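Local atomic coordinates of alginate lyase (Paenibacillus sp. FPU-7, PDB entry 6KFN), a protein that probably cleaves the polysaccharide alginate by beta-elimination, using a right-handed parallel beta-helix of the pectate lyase-like kind. Residues L263-A266 with A267-V270; G156-T160 with Y161-A165. One frame throughout, in Å; residues are numbered along the deposited sequence. Where two conformers were deposited one is given.

Interaction 1: L263-A266 with A267-V270; sequences LDQA and APYV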
# COMPACT_ATOMS: atom_id res chain seq x y z
N LEU A 263 19.90 -7.16 -7.32
CA LEU A 263 19.41 -7.02 -8.68
C LEU A 263 19.98 -8.04 -9.67
O LEU A 263 19.70 -7.93 -10.86
CB LEU A 263 19.63 -5.60 -9.18
CG LEU A 263 18.91 -4.53 -8.34
CD1 LEU A 263 19.25 -3.13 -8.87
CD2 LEU A 263 17.43 -4.74 -8.24
N ASP A 264 20.75 -9.03 -9.18
CA ASP A 264 21.18 -10.21 -9.91
C ASP A 264 22.29 -9.97 -10.94
O ASP A 264 23.26 -10.74 -10.98
CB ASP A 264 20.03 -10.95 -10.60
CG ASP A 264 18.92 -11.24 -9.62
OD1 ASP A 264 19.17 -11.97 -8.63
OD2 ASP A 264 17.81 -10.72 -9.80
N GLN A 265 22.12 -8.99 -11.79
CA GLN A 265 22.99 -8.69 -12.90
C GLN A 265 23.27 -7.19 -12.87
O GLN A 265 22.70 -6.45 -12.06
CB GLN A 265 22.31 -9.14 -14.23
CG GLN A 265 21.01 -8.39 -14.46
CD GLN A 265 20.22 -8.72 -15.72
OE1 GLN A 265 19.52 -7.85 -16.25
NE2 GLN A 265 20.29 -9.97 -16.17
N ALA A 266 24.14 -6.73 -13.76
CA ALA A 266 24.59 -5.34 -13.74
C ALA A 266 23.61 -4.35 -14.39
O ALA A 266 23.71 -3.15 -14.12
CB ALA A 266 25.96 -5.21 -14.43
N ALA A 267 22.67 -4.79 -15.19
CA ALA A 267 21.90 -3.84 -15.98
C ALA A 267 20.85 -3.04 -15.23
O ALA A 267 20.74 -1.84 -15.51
CB ALA A 267 21.26 -4.53 -17.19
N PRO A 268 20.05 -3.59 -14.31
CA PRO A 268 19.01 -2.76 -13.68
C PRO A 268 19.61 -1.56 -12.94
O PRO A 268 20.65 -1.67 -12.30
CB PRO A 268 18.35 -3.75 -12.71
CG PRO A 268 18.51 -5.09 -13.40
CD PRO A 268 19.90 -5.03 -13.98
N TYR A 269 18.92 -0.43 -12.97
CA TYR A 269 19.33 0.71 -12.17
C TYR A 269 18.73 0.61 -10.77
O TYR A 269 17.65 0.05 -10.56
CB TYR A 269 18.92 2.04 -12.83
CG TYR A 269 19.89 2.42 -13.92
CD1 TYR A 269 19.82 1.87 -15.21
CD2 TYR A 269 20.93 3.27 -13.67
CE1 TYR A 269 20.76 2.19 -16.17
CE2 TYR A 269 21.87 3.58 -14.60
CZ TYR A 269 21.77 3.01 -15.84
OH TYR A 269 22.71 3.28 -16.84
N VAL A 270 19.44 1.21 -9.80
CA VAL A 270 18.88 1.42 -8.49
C VAL A 270 17.78 2.48 -8.52
O VAL A 270 16.66 2.25 -8.06
CB VAL A 270 19.99 1.74 -7.47
CG1 VAL A 270 19.39 1.98 -6.09
CG2 VAL A 270 21.01 0.62 -7.42

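Interaction 2: G156-T160 with Y161-A165; sequences GKWAT and YNKSA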
# COMPACT_ATOMS: atom_id res chain seq x y z
N GLY A 156 -5.65 11.20 -15.10
CA GLY A 156 -6.94 11.10 -15.75
C GLY A 156 -8.11 11.05 -14.79
O GLY A 156 -9.26 11.19 -15.24
N LYS A 157 -7.85 10.81 -13.51
CA LYS A 157 -8.88 10.76 -12.48
C LYS A 157 -8.82 11.94 -11.52
O LYS A 157 -9.63 11.98 -10.59
CB LYS A 157 -8.76 9.46 -11.68
CG LYS A 157 -9.13 8.24 -12.52
CD LYS A 157 -10.62 8.19 -12.84
CE LYS A 157 -10.96 6.97 -13.75
NZ LYS A 157 -10.56 5.75 -13.05
N TRP A 158 -7.94 12.93 -11.74
CA TRP A 158 -7.90 14.06 -10.80
C TRP A 158 -9.20 14.85 -10.76
O TRP A 158 -9.50 15.47 -9.74
CB TRP A 158 -6.76 15.02 -11.16
CG TRP A 158 -5.40 14.49 -10.86
CD1 TRP A 158 -5.02 13.25 -10.42
CD2 TRP A 158 -4.18 15.25 -11.00
NE1 TRP A 158 -3.64 13.20 -10.26
CE2 TRP A 158 -3.10 14.42 -10.61
CE3 TRP A 158 -3.89 16.57 -11.39
CZ2 TRP A 158 -1.80 14.88 -10.58
CZ3 TRP A 158 -2.60 17.02 -11.36
CH2 TRP A 158 -1.54 16.18 -10.98
N ALA A 159 -9.97 14.86 -11.86
CA ALA A 159 -11.28 15.52 -11.85
C ALA A 159 -12.32 14.73 -11.07
O ALA A 159 -13.40 15.27 -10.79
CB ALA A 159 -11.75 15.75 -13.28
N THR A 160 -12.05 13.47 -10.76
CA THR A 160 -12.97 12.57 -10.08
C THR A 160 -12.64 12.42 -8.60
O THR A 160 -13.53 12.42 -7.75
CB THR A 160 -12.95 11.19 -10.78
OG1 THR A 160 -13.34 11.36 -12.17
CG2 THR A 160 -13.88 10.20 -10.14
N TYR A 161 -11.37 12.22 -8.29
CA TYR A 161 -10.88 11.97 -6.93
C TYR A 161 -9.82 13.02 -6.61
O TYR A 161 -8.98 13.35 -7.44
CB TYR A 161 -10.26 10.59 -6.81
CG TYR A 161 -11.21 9.45 -7.09
CD1 TYR A 161 -12.37 9.28 -6.36
CD2 TYR A 161 -10.95 8.56 -8.09
CE1 TYR A 161 -13.26 8.25 -6.62
CE2 TYR A 161 -11.82 7.50 -8.38
CZ TYR A 161 -12.98 7.37 -7.64
OH TYR A 161 -13.88 6.34 -7.89
N ASN A 162 -9.82 13.49 -5.36
CA ASN A 162 -8.80 14.43 -4.91
C ASN A 162 -7.44 13.76 -4.98
O ASN A 162 -7.20 12.71 -4.35
CB ASN A 162 -9.18 14.87 -3.50
CG ASN A 162 -8.26 15.89 -2.90
OD1 ASN A 162 -7.15 16.10 -3.27
ND2 ASN A 162 -8.73 16.50 -1.85
N LYS A 163 -6.54 14.37 -5.73
CA LYS A 163 -5.20 13.81 -5.96
C LYS A 163 -4.34 13.83 -4.71
O LYS A 163 -3.31 13.12 -4.65
CB LYS A 163 -4.51 14.62 -7.07
CG LYS A 163 -4.05 16.02 -6.64
CD LYS A 163 -3.62 16.85 -7.81
CE LYS A 163 -2.96 18.14 -7.37
NZ LYS A 163 -2.77 19.12 -8.48
N SER A 164 -4.68 14.66 -3.73
CA SER A 164 -3.78 14.95 -2.61
C SER A 164 -3.93 13.91 -1.48
O SER A 164 -4.31 14.22 -0.35
CB SER A 164 -4.04 16.35 -2.09
OG SER A 164 -3.77 17.34 -3.09
N ALA A 165 -3.57 12.67 -1.81
CA ALA A 165 -3.47 11.60 -0.82
C ALA A 165 -2.05 11.68 -0.26
O ALA A 165 -1.11 11.06 -0.77
CB ALA A 165 -3.74 10.25 -1.48
O HOH W 1 -7.51 16.22 -7.67

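Interaction 1: L263-A266 with A267-V270
The Pro268 ring lies on the inner side of the bend 263-268, between the Leu263 and Gln265 side chains, and its atoms divide the two neighbours between them. CB faces the leucine, lying 4.0 Å from Leu263 CD1 and 4.2 Å from Leu263 CB. Further round the ring, CG comes within 4.0 Å of the carbonyl oxygen Leu263 O. CD, next to the ring nitrogen, meets the glutamine, with Gln265 CG 3.6 Å from Pro268 CD. The Gln265 side chain crosses the proline ring at about a right angle; a chi1 of 61° sets its CG between the backbone N and the carbonyl carbon, and beyond CG the chain is extended and passes CD of the ring. Leu263 CD1 continues past the ring to the backbone, 3.9 Å from Tyr269 O. At the start of the bend Gln265 N donates to Leu263 O over 2.8 Å, a gamma turn centred on Asp264. Outside it, Arg286 NH1 bonds to both Gln265 O and Pro268 O, gripping the corner from the adjoining coil. A glycine in place of Pro268 would probably open a gap beside Leu263 CD1 and take away the surface against which Gln265 CG rests. Across the two halves the contact is thus mainly van der Waals, aliphatic carbons meeting one another and a few oxygens, while Gln265 O and Pro268 O are satisfied by an arginine of another strand.

Interaction 2: G156-T160 with Y161-A165
In the conformer given, the aliphatic chain of Lys163 lies over one face of the Trp158 indole, and its CD sits 3.5 Å from the centroid of the six-membered ring, only 6° off the ring normal, a CH-pi contact. The conformation of the lysine brings this about: chi1 is 73°, with CG between the backbone N and the carbonyl carbon, and the chain is extended beyond it. Lys163 CB thereby covers the pyrrole end, 3.6 Å from Trp158 NE1, while Lys163 NZ comes near Trp158 CZ3, at 3.6 Å in this conformer. The indole nitrogen itself bonds to Ser153 O.

A second CH-pi contact joins consecutive residues. Thr160 CG2, anti to its own backbone N, stands over the centre of the Tyr161 ring, 3.8 Å from the centroid, and the two side chains run side by side in the same direction. Arg122 adds a cation-pi contact to this tyrosine.

The backbone bends back on itself here, which brings Lys163 round to Trp158. Tyr161 N donates to Lys157 O over 2.9 Å with an N-H...O angle of 168°, and the same oxygen also accepts from Thr160 N, so two bonds grip one carbonyl in a single helix-like turn. A water bridges the ends of the bend, donating to Trp158 O and accepting from Lys163 N at 2.9 Å. Beyond it, Asn162 OD1 accepts from Ser164 N, closing an Asx turn.

All of this is at the surface, in the loop between strands 149-151 and 169-171 of the beta-helix, where Trp158 meets Trp250 edge-to-face and Asn162 N bonds to Asp123 OD1, linking the loop to neighbouring loops of other coils.

Overall arrangement
From the N terminus, interaction 2 comes first, bending the loop that leaves strand 149-151 and leads to strand 169-171. Roughly a hundred residues later, interaction 1 turns the chain between strand 260-262 and strand 269-273. The two are in series: each is formed by one continuous stretch, and they neither nest nor cross. The centres of interaction 1 and interaction 2 are about 34 Å apart. The nearest atoms of interaction 1 and interaction 2 are about 21 Å apart, so they do not touch. Both join successive faces of the same beta-helix, interaction 2 leaving a strand of the ten-stranded parallel sheet and interaction 1 entering one. Residues 156-165 reach the loop carrying Trp250, while residues 263-270 are tied to strand 278-287.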